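Local coordinates for selenium-binding protein (Sulfolobus tokodaii, PDB 2ECE), which is of unknown function but belongs to the selenium-binding protein family and may, like its relatives, bind selenium, at residues H74-S83 with H141-I150; M18-D26 with S389-V397. All coordinates share one frame; numbering follows the deposited sequence.

Interaction 1 (74-83 with 141-150) lies deep in the beta-propeller, about 12 Å from the centre of the chain. Interaction 2 (18-26 with 389-397) is farther out, about 17 Å from that centre, and partly open to solvent. Their centres are about 19 Å apart, and they do not touch. Each joins different parts of the fold. The first joins the first strand of one blade, and the loop after it, to the first strand of the next. The second lays an N-terminal segment against the turn and second strand of a later blade. The chemistry differs too: a disulfide, histidine rings and bridging waters inside, arginine bonds and a salt-bridge network farther out.

Interaction 1: H74-S83 with H141-I150; sequences HHFGWNACSS and HTVHCGPDAI
C81 and C145 are joined by a disulfide. Its chi3 of 102° turns the two CB-SG bonds roughly at right angles. In C81 the SG sits between the backbone N and the carbonyl carbon, a rotation that brings it across to C145. CB of C145 packs against CA of A80 and O of W78. Beyond the bond, OG of S83 donates to O of C145 at 2.9 Å, arriving from above the carbonyl plane. Water 2 binds N of C81, OG of S83 and O of G146. The ring of P147 rests against O and CB of S83.

Strand 77-78 and strand 140-145 are the innermost strands of two successive four-stranded propeller blades, and no backbone hydrogen bond passes between the two segments. Side chains and waters fill the seam. CB of V143 lies 3.7 Å from N of G77. G77 has no side chain here, where a CB would clash with O of V143. CD1 of I150 reaches CB of N79 at 4.0 Å, while the amide of N79 is bound by the backbone of E94, R96 and F97.

At the other end H74, H75 and H141 cluster. The H75 and H141 side chains run side by side, with centroids 4.3 Å apart and planes at 45°. The H141 ring lies over one face of H75, offset toward the rim. The H74 ring is also oblique to H141, at 54°. Water 1 links N of H75 to O of H141.

Interaction 2: M18-D26 with S389-V397; sequences MAMKAPPED and SRDGRRVYV
R394 grips E25 side-on in a salt bridge. NE of R394 donates to OE2 of E25 at 2.7 Å, and NH2 of R394 donates to OE1 of E25 at 2.9 Å. Both oxygens are met on the syn side, though tilted out of the carboxylate plane, and the carboxylate and guanidinium planes are 34° apart. OE2 of E25 also takes the hydroxyl of Y396, at 2.7 Å, on its anti lone pair. The E25 chain bends at chi2 (-80°), which helps turn its carboxylate to this site. NH1 and NH2 of R394 both bind OD2 of D391, so the arginine joins two acids. A lysine in place of R394 has one charged nitrogen, and would probably leave E25 or D391 with a weaker hold.

R390 makes a second set of bonds. Its NH1 donates to O of A19 at 2.9 Å, and its NH2 donates to O of P23 at 2.6 Å, nearly straight at 176°. Both carbonyls lie at the guanidinium edge, near its plane. NE of R390 turns to O of G452. Water 3 joins OE1 of E25 to N of R390.

S389 to G392 is a type I turn, and OD1 of D391 makes an Asx turn with N of R393. The S389-G392 turn lies in the connection between strands 386-388 and 394-398 of one propeller blade. Few apolar groups meet. CB of A22 lies 3.3 Å from NH1 of R390, and CG of M20 lies 3.4 Å from O of R390. The contact therefore depends largely on directed polar bonds, with two arginines holding the N-terminal segment by backbone carbonyls and the carboxylate of E25.

Interaction 1: H74-S83 with H141-I150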
ATOM      1  N   HIS A  74       9.014   1.916   2.111  1.00 18.64           N
ATOM      2  CA  HIS A  74       7.583   2.199   2.168  1.00 18.62           C
ATOM      3  C   HIS A  74       6.762   0.968   1.726  1.00 17.28           C
ATOM      4  O   HIS A  74       6.403   0.109   2.527  1.00 16.70           O
ATOM      5  CB  HIS A  74       7.410   3.344   1.204  1.00 16.84           C
ATOM      6  CG  HIS A  74       6.101   4.058   1.271  1.00 17.85           C
ATOM      7  ND1 HIS A  74       5.888   5.128   2.113  1.00 16.34           N
ATOM      8  CD2 HIS A  74       4.991   3.956   0.505  1.00 16.92           C
ATOM      9  CE1 HIS A  74       4.703   5.656   1.860  1.00 16.68           C
ATOM     10  NE2 HIS A  74       4.137   4.963   0.889  1.00 18.62           N
ATOM     11  N   HIS A  75       6.743   0.772   0.418  1.00 16.69           N
ATOM     12  CA  HIS A  75       5.986  -0.324  -0.191  1.00 17.39           C
ATOM     13  C   HIS A  75       7.003  -1.262  -0.831  1.00 18.08           C
ATOM     14  O   HIS A  75       8.089  -0.830  -1.217  1.00 17.19           O
ATOM     15  CB  HIS A  75       5.021   0.190  -1.290  1.00 16.65           C
ATOM     16  CG  HIS A  75       3.696   0.682  -0.777  1.00 22.82           C
ATOM     17  ND1 HIS A  75       3.492   1.057   0.534  1.00 22.51           N
ATOM     18  CD2 HIS A  75       2.513   0.881  -1.412  1.00 21.71           C
ATOM     19  CE1 HIS A  75       2.243   1.463   0.686  1.00 22.42           C
ATOM     20  NE2 HIS A  75       1.628   1.366  -0.480  1.00 22.54           N
ATOM     21  N   PHE A  76       6.670  -2.545  -0.905  1.00 17.00           N
ATOM     22  CA  PHE A  76       7.543  -3.528  -1.545  1.00 18.69           C
ATOM     23  C   PHE A  76       6.724  -4.731  -2.001  1.00 18.88           C
ATOM     24  O   PHE A  76       5.554  -4.863  -1.650  1.00 20.45           O
ATOM     25  CB  PHE A  76       8.700  -3.974  -0.623  1.00 16.11           C
ATOM     26  CG  PHE A  76       8.274  -4.754   0.597  1.00 16.10           C
ATOM     27  CD1 PHE A  76       7.678  -4.115   1.677  1.00 15.53           C
ATOM     28  CD2 PHE A  76       8.495  -6.130   0.669  1.00 15.53           C
ATOM     29  CE1 PHE A  76       7.303  -4.832   2.820  1.00 15.13           C
ATOM     30  CE2 PHE A  76       8.124  -6.864   1.807  1.00 14.89           C
ATOM     31  CZ  PHE A  76       7.527  -6.210   2.883  1.00 16.76           C
ATOM     32  N   GLY A  77       7.326  -5.606  -2.793  1.00 19.02           N
ATOM     33  CA  GLY A  77       6.589  -6.760  -3.272  1.00 17.74           C
ATOM     34  C   GLY A  77       7.474  -7.911  -3.689  1.00 18.13           C
ATOM     35  O   GLY A  77       8.690  -7.850  -3.542  1.00 17.82           O
ATOM     36  N   TRP A  78       6.855  -8.968  -4.204  1.00 18.28           N
ATOM     37  CA  TRP A  78       7.587 -10.152  -4.647  1.00 17.99           C
ATOM     38  C   TRP A  78       8.006 -10.070  -6.103  1.00 17.96           C
ATOM     39  O   TRP A  78       7.391  -9.356  -6.893  1.00 17.11           O
ATOM     40  CB  TRP A  78       6.725 -11.402  -4.475  1.00 18.17           C
ATOM     41  CG  TRP A  78       6.324 -11.674  -3.066  1.00 18.26           C
ATOM     42  CD1 TRP A  78       5.146 -11.339  -2.468  1.00 16.43           C
ATOM     43  CD2 TRP A  78       7.083 -12.392  -2.093  1.00 18.72           C
ATOM     44  NE1 TRP A  78       5.120 -11.815  -1.181  1.00 19.51           N
ATOM     45  CE2 TRP A  78       6.297 -12.467  -0.924  1.00 19.48           C
ATOM     46  CE3 TRP A  78       8.354 -12.985  -2.097  1.00 20.57           C
ATOM     47  CZ2 TRP A  78       6.739 -13.114   0.236  1.00 17.66           C
ATOM     48  CZ3 TRP A  78       8.794 -13.631  -0.939  1.00 20.55           C
ATOM     49  CH2 TRP A  78       7.985 -13.688   0.208  1.00 18.75           C
ATOM     50  N   ASN A  79       9.045 -10.825  -6.456  1.00 17.22           N
ATOM     51  CA  ASN A  79       9.533 -10.862  -7.829  1.00 18.21           C
ATOM     52  C   ASN A  79       8.501 -11.571  -8.710  1.00 19.57           C
ATOM     53  O   ASN A  79       8.318 -11.225  -9.874  1.00 21.86           O
ATOM     54  CB  ASN A  79      10.869 -11.616  -7.905  1.00 16.87           C
ATOM     55  CG  ASN A  79      10.725 -13.088  -7.559  1.00 18.04           C
ATOM     56  OD1 ASN A  79      10.345 -13.436  -6.442  1.00 15.91           O
ATOM     57  ND2 ASN A  79      11.025 -13.960  -8.521  1.00 18.41           N
ATOM     58  N   ALA A  80       7.828 -12.571  -8.147  1.00 19.98           N
ATOM     59  CA  ALA A  80       6.826 -13.326  -8.892  1.00 20.00           C
ATOM     60  C   ALA A  80       5.704 -13.782  -7.979  1.00 19.56           C
ATOM     61  O   ALA A  80       5.898 -13.972  -6.776  1.00 19.49           O
ATOM     62  CB  ALA A  80       7.472 -14.543  -9.573  1.00 17.01           C
ATOM     63  N   CYS A  81       4.524 -13.964  -8.558  1.00 19.57           N
ATOM     64  CA  CYS A  81       3.386 -14.395  -7.777  1.00 18.92           C
ATOM     65  C   CYS A  81       2.355 -15.155  -8.612  1.00 18.90           C
ATOM     66  O   CYS A  81       2.678 -15.646  -9.689  1.00 18.63           O
ATOM     67  CB  CYS A  81       2.766 -13.186  -7.078  1.00 19.65           C
ATOM     68  SG  CYS A  81       2.280 -11.777  -8.125  1.00 24.14           S
ATOM     69  N   SER A  82       1.121 -15.251  -8.120  1.00 18.35           N
ATOM     70  CA  SER A  82       0.074 -15.994  -8.826  1.00 19.35           C
ATOM     71  C   SER A  82      -0.117 -15.621 -10.297  1.00 19.67           C
ATOM     72  O   SER A  82      -0.576 -16.440 -11.100  1.00 17.49           O
ATOM     73  CB  SER A  82      -1.256 -15.856  -8.080  1.00 18.09           C
ATOM     74  OG  SER A  82      -1.174 -16.475  -6.804  1.00 20.12           O
ATOM     75  N   SER A  83       0.234 -14.389 -10.649  1.00 19.00           N
ATOM     76  CA  SER A  83       0.097 -13.923 -12.024  1.00 20.42           C
ATOM     77  C   SER A  83       0.921 -14.770 -12.993  1.00 21.52           C
ATOM     78  O   SER A  83       0.674 -14.746 -14.197  1.00 23.02           O
ATOM     79  CB  SER A  83       0.531 -12.462 -12.128  1.00 19.11           C
ATOM     80  OG  SER A  83       1.889 -12.315 -11.730  1.00 19.91           O
ATOM     81  N   HIS A 141       7.702   3.792  -5.498  1.00 18.01           N
ATOM     82  CA  HIS A 141       6.625   3.472  -4.572  1.00 16.56           C
ATOM     83  C   HIS A 141       6.105   2.025  -4.618  1.00 15.10           C
ATOM     84  O   HIS A 141       6.624   1.144  -3.933  1.00 15.30           O
ATOM     85  CB  HIS A 141       5.471   4.454  -4.828  1.00 15.81           C
ATOM     86  CG  HIS A 141       4.371   4.387  -3.816  1.00 16.25           C
ATOM     87  ND1 HIS A 141       4.415   5.069  -2.617  1.00 20.13           N
ATOM     88  CD2 HIS A 141       3.195   3.716  -3.824  1.00 15.12           C
ATOM     89  CE1 HIS A 141       3.313   4.823  -1.931  1.00 14.88           C
ATOM     90  NE2 HIS A 141       2.556   4.004  -2.641  1.00 17.87           N
ATOM     91  N   THR A 142       5.091   1.789  -5.441  1.00 14.18           N
ATOM     92  CA  THR A 142       4.459   0.472  -5.546  1.00 14.84           C
ATOM     93  C   THR A 142       5.196  -0.568  -6.393  1.00 15.57           C
ATOM     94  O   THR A 142       5.716  -0.252  -7.460  1.00 15.14           O
ATOM     95  CB  THR A 142       3.028   0.603  -6.116  1.00 14.46           C
ATOM     96  OG1 THR A 142       2.272   1.516  -5.303  1.00 14.83           O
ATOM     97  CG2 THR A 142       2.318  -0.781  -6.150  1.00 13.39           C
ATOM     98  N   VAL A 143       5.224  -1.809  -5.905  1.00 15.53           N
ATOM     99  CA  VAL A 143       5.836  -2.917  -6.632  1.00 17.53           C
ATOM    100  C   VAL A 143       4.785  -3.998  -6.859  1.00 17.71           C
ATOM    101  O   VAL A 143       4.112  -4.414  -5.913  1.00 17.13           O
ATOM    102  CB  VAL A 143       6.986  -3.579  -5.846  1.00 18.16           C
ATOM    103  CG1 VAL A 143       7.546  -4.755  -6.652  1.00 19.99           C
ATOM    104  CG2 VAL A 143       8.070  -2.567  -5.557  1.00 18.05           C
ATOM    105  N   HIS A 144       4.640  -4.442  -8.105  1.00 17.64           N
ATOM    106  CA  HIS A 144       3.694  -5.501  -8.437  1.00 17.39           C
ATOM    107  C   HIS A 144       4.362  -6.546  -9.326  1.00 18.81           C
ATOM    108  O   HIS A 144       5.104  -6.199 -10.250  1.00 19.16           O
ATOM    109  CB  HIS A 144       2.462  -4.935  -9.155  1.00 15.60           C
ATOM    110  CG  HIS A 144       1.416  -4.402  -8.226  1.00 14.71           C
ATOM    111  ND1 HIS A 144       0.891  -5.154  -7.195  1.00 13.50           N
ATOM    112  CD2 HIS A 144       0.791  -3.201  -8.171  1.00 14.66           C
ATOM    113  CE1 HIS A 144      -0.010  -4.440  -6.544  1.00 16.04           C
ATOM    114  NE2 HIS A 144      -0.092  -3.250  -7.116  1.00 16.12           N
ATOM    115  N   CYS A 145       4.096  -7.818  -9.041  1.00 18.81           N
ATOM    116  CA  CYS A 145       4.656  -8.933  -9.817  1.00 20.52           C
ATOM    117  C   CYS A 145       3.712  -9.243 -10.983  1.00 20.26           C
ATOM    118  O   CYS A 145       2.571  -9.661 -10.777  1.00 22.00           O
ATOM    119  CB  CYS A 145       4.835 -10.180  -8.911  1.00 19.13           C
ATOM    120  SG  CYS A 145       3.570 -10.284  -7.598  1.00 24.28           S
ATOM    121  N   GLY A 146       4.181  -9.017 -12.205  1.00 19.51           N
ATOM    122  CA  GLY A 146       3.357  -9.290 -13.370  1.00 18.69           C
ATOM    123  C   GLY A 146       3.780 -10.588 -14.033  1.00 20.85           C
ATOM    124  O   GLY A 146       4.796 -11.173 -13.649  1.00 19.86           O
ATOM    125  N   PRO A 147       3.021 -11.074 -15.024  1.00 21.96           N
ATOM    126  CA  PRO A 147       3.356 -12.320 -15.720  1.00 22.85           C
ATOM    127  C   PRO A 147       4.645 -12.168 -16.520  1.00 22.81           C
ATOM    128  O   PRO A 147       5.485 -13.067 -16.566  1.00 22.61           O
ATOM    129  CB  PRO A 147       2.168 -12.529 -16.663  1.00 23.62           C
ATOM    130  CG  PRO A 147       1.059 -11.698 -16.061  1.00 24.24           C
ATOM    131  CD  PRO A 147       1.793 -10.481 -15.581  1.00 23.01           C
ATOM    132  N   ASP A 148       4.769 -11.000 -17.139  1.00 23.13           N
ATOM    133  CA  ASP A 148       5.880 -10.656 -18.013  1.00 23.75           C
ATOM    134  C   ASP A 148       7.066  -9.934 -17.390  1.00 24.16           C
ATOM    135  O   ASP A 148       8.179 -10.033 -17.900  1.00 23.47           O
ATOM    136  CB  ASP A 148       5.331  -9.825 -19.169  1.00 25.36           C
ATOM    137  CG  ASP A 148       4.622  -8.568 -18.692  1.00 28.60           C
ATOM    138  OD1 ASP A 148       4.176  -8.537 -17.522  1.00 27.99           O
ATOM    139  OD2 ASP A 148       4.499  -7.616 -19.488  1.00 32.92           O
ATOM    140  N   ALA A 149       6.845  -9.199 -16.304  1.00 23.30           N
ATOM    141  CA  ALA A 149       7.944  -8.472 -15.666  1.00 22.42           C
ATOM    142  C   ALA A 149       7.544  -7.957 -14.289  1.00 21.50           C
ATOM    143  O   ALA A 149       6.446  -8.231 -13.813  1.00 21.61           O
ATOM    144  CB  ALA A 149       8.380  -7.300 -16.555  1.00 22.65           C
ATOM    145  N   ILE A 150       8.448  -7.221 -13.650  1.00 20.62           N
ATOM    146  CA  ILE A 150       8.180  -6.647 -12.340  1.00 20.81           C
ATOM    147  C   ILE A 150       7.926  -5.168 -12.601  1.00 19.84           C
ATOM    148  O   ILE A 150       8.730  -4.507 -13.256  1.00 22.24           O
ATOM    149  CB  ILE A 150       9.390  -6.817 -11.396  1.00 20.42           C
ATOM    150  CG1 ILE A 150       9.671  -8.305 -11.172  1.00 20.96           C
ATOM    151  CG2 ILE A 150       9.113  -6.132 -10.066  1.00 19.72           C
ATOM    152  CD1 ILE A 150      11.016  -8.562 -10.529  1.00 21.09           C
TER
HETATM  153  O   HOH W   1       7.931   2.262  -1.784  1.00 16.73           O
HETATM  154  O   HOH W   2       4.451 -13.311 -11.509  1.00 17.64           O

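Interaction 2: M18-D26 with S389-V397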
ATOM      1  N   MET A  18      -8.786 -20.442  -4.659  1.00 25.44           N
ATOM      2  CA  MET A  18      -7.678 -21.333  -4.342  1.00 26.56           C
ATOM      3  C   MET A  18      -6.704 -20.679  -3.367  1.00 26.23           C
ATOM      4  O   MET A  18      -6.119 -21.349  -2.513  1.00 25.13           O
ATOM      5  CB  MET A  18      -6.928 -21.753  -5.612  1.00 27.67           C
ATOM      6  CG  MET A  18      -7.739 -22.627  -6.557  1.00 30.80           C
ATOM      7  SD  MET A  18      -8.501 -24.034  -5.721  1.00 35.96           S
ATOM      8  CE  MET A  18     -10.250 -23.613  -5.901  1.00 36.57           C
ATOM      9  N   ALA A  19      -6.523 -19.370  -3.496  1.00 26.07           N
ATOM     10  CA  ALA A  19      -5.617 -18.654  -2.602  1.00 26.10           C
ATOM     11  C   ALA A  19      -6.148 -18.695  -1.169  1.00 26.05           C
ATOM     12  O   ALA A  19      -5.382 -18.851  -0.217  1.00 26.28           O
ATOM     13  CB  ALA A  19      -5.455 -17.200  -3.066  1.00 25.90           C
ATOM     14  N   MET A  20      -7.464 -18.561  -1.028  1.00 25.98           N
ATOM     15  CA  MET A  20      -8.109 -18.570   0.288  1.00 27.91           C
ATOM     16  C   MET A  20      -7.961 -19.886   1.046  1.00 28.73           C
ATOM     17  O   MET A  20      -7.834 -19.892   2.272  1.00 26.80           O
ATOM     18  CB  MET A  20      -9.602 -18.266   0.153  1.00 29.32           C
ATOM     19  CG  MET A  20      -9.940 -16.828  -0.164  1.00 32.77           C
ATOM     20  SD  MET A  20     -11.717 -16.542  -0.022  1.00 34.91           S
ATOM     21  CE  MET A  20     -11.924 -16.575   1.766  1.00 38.00           C
ATOM     22  N   LYS A  21      -7.982 -20.994   0.311  1.00 29.19           N
ATOM     23  CA  LYS A  21      -7.887 -22.323   0.903  1.00 30.87           C
ATOM     24  C   LYS A  21      -6.464 -22.810   1.167  1.00 31.69           C
ATOM     25  O   LYS A  21      -6.276 -23.892   1.714  1.00 31.97           O
ATOM     26  CB  LYS A  21      -8.609 -23.339   0.009  1.00 31.97           C
ATOM     27  CG  LYS A  21     -10.098 -23.079  -0.185  1.00 33.10           C
ATOM     28  CD  LYS A  21     -10.889 -23.358   1.090  1.00 37.07           C
ATOM     29  CE  LYS A  21     -12.397 -23.308   0.838  1.00 35.50           C
ATOM     30  NZ  LYS A  21     -13.193 -23.661   2.049  1.00 35.20           N
ATOM     31  N   ALA A  22      -5.462 -22.027   0.781  1.00 32.00           N
ATOM     32  CA  ALA A  22      -4.076 -22.434   1.004  1.00 32.04           C
ATOM     33  C   ALA A  22      -3.684 -22.252   2.472  1.00 31.96           C
ATOM     34  O   ALA A  22      -4.346 -21.530   3.207  1.00 32.31           O
ATOM     35  CB  ALA A  22      -3.148 -21.631   0.109  1.00 32.29           C
ATOM     36  N   PRO A  23      -2.594 -22.903   2.913  1.00 32.16           N
ATOM     37  CA  PRO A  23      -2.114 -22.816   4.298  1.00 32.91           C
ATOM     38  C   PRO A  23      -1.889 -21.374   4.756  1.00 33.46           C
ATOM     39  O   PRO A  23      -1.479 -20.522   3.964  1.00 33.39           O
ATOM     40  CB  PRO A  23      -0.810 -23.610   4.260  1.00 32.94           C
ATOM     41  CG  PRO A  23      -1.049 -24.607   3.166  1.00 33.15           C
ATOM     42  CD  PRO A  23      -1.702 -23.759   2.112  1.00 33.18           C
ATOM     43  N   PRO A  24      -2.137 -21.090   6.048  1.00 33.05           N
ATOM     44  CA  PRO A  24      -1.965 -19.747   6.614  1.00 31.69           C
ATOM     45  C   PRO A  24      -0.509 -19.287   6.549  1.00 30.36           C
ATOM     46  O   PRO A  24       0.394 -20.091   6.316  1.00 29.91           O
ATOM     47  CB  PRO A  24      -2.431 -19.911   8.065  1.00 32.43           C
ATOM     48  CG  PRO A  24      -3.279 -21.154   8.043  1.00 33.23           C
ATOM     49  CD  PRO A  24      -2.527 -22.044   7.100  1.00 33.80           C
ATOM     50  N   GLU A  25      -0.291 -17.994   6.773  1.00 28.91           N
ATOM     51  CA  GLU A  25       1.052 -17.417   6.751  1.00 26.39           C
ATOM     52  C   GLU A  25       1.825 -17.727   8.040  1.00 26.66           C
ATOM     53  O   GLU A  25       1.250 -17.723   9.124  1.00 25.51           O
ATOM     54  CB  GLU A  25       0.965 -15.894   6.571  1.00 25.32           C
ATOM     55  CG  GLU A  25       0.391 -15.129   7.769  1.00 22.87           C
ATOM     56  CD  GLU A  25      -1.132 -15.153   7.846  1.00 24.98           C
ATOM     57  OE1 GLU A  25      -1.770 -15.852   7.030  1.00 25.42           O
ATOM     58  OE2 GLU A  25      -1.698 -14.468   8.731  1.00 24.14           O
ATOM     59  N   ASP A  26       3.125 -17.990   7.913  1.00 26.62           N
ATOM     60  CA  ASP A  26       3.983 -18.269   9.065  1.00 27.36           C
ATOM     61  C   ASP A  26       4.761 -17.015   9.469  1.00 27.31           C
ATOM     62  O   ASP A  26       5.120 -16.842  10.635  1.00 24.40           O
ATOM     63  CB  ASP A  26       5.018 -19.356   8.749  1.00 30.73           C
ATOM     64  CG  ASP A  26       4.436 -20.750   8.754  1.00 36.38           C
ATOM     65  OD1 ASP A  26       3.589 -21.044   9.628  1.00 38.86           O
ATOM     66  OD2 ASP A  26       4.845 -21.561   7.893  1.00 40.37           O
ATOM     67  N   SER A 389      -4.806 -11.592   5.677  1.00 21.92           N
ATOM     68  CA  SER A 389      -4.403 -12.959   5.393  1.00 20.86           C
ATOM     69  C   SER A 389      -5.289 -13.445   4.248  1.00 20.49           C
ATOM     70  O   SER A 389      -6.369 -12.907   4.018  1.00 18.30           O
ATOM     71  CB  SER A 389      -4.614 -13.838   6.629  1.00 20.05           C
ATOM     72  OG  SER A 389      -5.955 -13.752   7.081  1.00 21.98           O
ATOM     73  N   ARG A 390      -4.827 -14.457   3.525  1.00 23.22           N
ATOM     74  CA  ARG A 390      -5.599 -14.989   2.415  1.00 25.79           C
ATOM     75  C   ARG A 390      -6.938 -15.558   2.860  1.00 27.23           C
ATOM     76  O   ARG A 390      -7.928 -15.434   2.134  1.00 28.31           O
ATOM     77  CB  ARG A 390      -4.784 -16.042   1.658  1.00 27.25           C
ATOM     78  CG  ARG A 390      -3.856 -15.423   0.623  1.00 28.05           C
ATOM     79  CD  ARG A 390      -2.892 -16.416  -0.010  1.00 30.52           C
ATOM     80  NE  ARG A 390      -1.891 -16.911   0.929  1.00 30.37           N
ATOM     81  CZ  ARG A 390      -2.036 -18.003   1.673  1.00 32.42           C
ATOM     82  NH1 ARG A 390      -3.148 -18.724   1.588  1.00 34.77           N
ATOM     83  NH2 ARG A 390      -1.070 -18.374   2.501  1.00 32.76           N
ATOM     84  N   ASP A 391      -6.991 -16.160   4.049  1.00 27.45           N
ATOM     85  CA  ASP A 391      -8.256 -16.718   4.520  1.00 26.32           C
ATOM     86  C   ASP A 391      -9.182 -15.616   5.008  1.00 25.94           C
ATOM     87  O   ASP A 391     -10.336 -15.875   5.351  1.00 25.66           O
ATOM     88  CB  ASP A 391      -8.044 -17.778   5.620  1.00 25.80           C
ATOM     89  CG  ASP A 391      -7.408 -17.218   6.889  1.00 26.87           C
ATOM     90  OD1 ASP A 391      -7.450 -15.990   7.111  1.00 25.42           O
ATOM     91  OD2 ASP A 391      -6.878 -18.029   7.684  1.00 26.37           O
ATOM     92  N   GLY A 392      -8.668 -14.385   5.031  1.00 24.43           N
ATOM     93  CA  GLY A 392      -9.462 -13.240   5.444  1.00 22.64           C
ATOM     94  C   GLY A 392      -9.771 -13.057   6.921  1.00 24.05           C
ATOM     95  O   GLY A 392     -10.495 -12.129   7.283  1.00 23.69           O
ATOM     96  N   ARG A 393      -9.220 -13.914   7.778  1.00 24.99           N
ATOM     97  CA  ARG A 393      -9.486 -13.828   9.214  1.00 26.33           C
ATOM     98  C   ARG A 393      -8.580 -12.889  10.015  1.00 26.78           C
ATOM     99  O   ARG A 393      -8.957 -12.451  11.102  1.00 27.25           O
ATOM    100  CB  ARG A 393      -9.418 -15.228   9.830  1.00 27.37           C
ATOM    101  CG  ARG A 393     -10.370 -16.225   9.184  1.00 29.42           C
ATOM    102  CD  ARG A 393     -10.082 -17.648   9.635  1.00 32.44           C
ATOM    103  NE  ARG A 393     -10.871 -18.621   8.879  1.00 33.47           N
ATOM    104  CZ  ARG A 393     -12.158 -18.880   9.098  1.00 34.31           C
ATOM    105  NH1 ARG A 393     -12.816 -18.245  10.064  1.00 32.18           N
ATOM    106  NH2 ARG A 393     -12.790 -19.769   8.342  1.00 33.89           N
ATOM    107  N   ARG A 394      -7.401 -12.569   9.487  1.00 25.46           N
ATOM    108  CA  ARG A 394      -6.464 -11.705  10.207  1.00 24.34           C
ATOM    109  C   ARG A 394      -6.072 -10.452   9.421  1.00 24.52           C
ATOM    110  O   ARG A 394      -5.780 -10.523   8.225  1.00 21.13           O
ATOM    111  CB  ARG A 394      -5.204 -12.504  10.562  1.00 23.47           C
ATOM    112  CG  ARG A 394      -5.488 -13.802  11.335  1.00 23.17           C
ATOM    113  CD  ARG A 394      -4.269 -14.713  11.386  1.00 22.87           C
ATOM    114  NE  ARG A 394      -3.941 -15.275  10.075  1.00 23.91           N
ATOM    115  CZ  ARG A 394      -4.622 -16.253   9.479  1.00 25.36           C
ATOM    116  NH1 ARG A 394      -5.681 -16.796  10.070  1.00 24.21           N
ATOM    117  NH2 ARG A 394      -4.240 -16.697   8.288  1.00 22.62           N
ATOM    118  N   VAL A 395      -6.077  -9.306  10.101  1.00 22.89           N
ATOM    119  CA  VAL A 395      -5.701  -8.041   9.480  1.00 23.51           C
ATOM    120  C   VAL A 395      -4.523  -7.470  10.263  1.00 22.30           C
ATOM    121  O   VAL A 395      -4.610  -7.272  11.472  1.00 24.07           O
ATOM    122  CB  VAL A 395      -6.854  -7.009   9.511  1.00 22.81           C
ATOM    123  CG1 VAL A 395      -6.433  -5.739   8.764  1.00 24.92           C
ATOM    124  CG2 VAL A 395      -8.108  -7.598   8.884  1.00 21.86           C
ATOM    125  N   TYR A 396      -3.412  -7.235   9.577  1.00 21.11           N
ATOM    126  CA  TYR A 396      -2.229  -6.688  10.222  1.00 19.70           C
ATOM    127  C   TYR A 396      -2.233  -5.182   9.981  1.00 19.76           C
ATOM    128  O   TYR A 396      -2.593  -4.722   8.900  1.00 18.81           O
ATOM    129  CB  TYR A 396      -0.985  -7.356   9.651  1.00 20.32           C
ATOM    130  CG  TYR A 396      -0.944  -8.844   9.940  1.00 22.24           C
ATOM    131  CD1 TYR A 396      -0.446  -9.324  11.151  1.00 22.37           C
ATOM    132  CD2 TYR A 396      -1.450  -9.773   9.023  1.00 21.40           C
ATOM    133  CE1 TYR A 396      -0.452 -10.689  11.443  1.00 22.21           C
ATOM    134  CE2 TYR A 396      -1.460 -11.144   9.310  1.00 21.26           C
ATOM    135  CZ  TYR A 396      -0.959 -11.592  10.518  1.00 21.32           C
ATOM    136  OH  TYR A 396      -0.939 -12.942  10.797  1.00 22.50           O
ATOM    137  N   VAL A 397      -1.833  -4.420  10.993  1.00 19.68           N
ATOM    138  CA  VAL A 397      -1.859  -2.965  10.909  1.00 19.14           C
ATOM    139  C   VAL A 397      -0.570  -2.289  11.379  1.00 18.49           C
ATOM    140  O   VAL A 397      -0.053  -2.626  12.447  1.00 18.79           O
ATOM    141  CB  VAL A 397      -3.008  -2.409  11.783  1.00 19.98           C
ATOM    142  CG1 VAL A 397      -3.221  -0.933  11.493  1.00 18.55           C
ATOM    143  CG2 VAL A 397      -4.288  -3.218  11.554  1.00 17.48           C
TER
HETATM  144  O   HOH W   3      -2.848 -15.796   4.612  1.00 39.83           O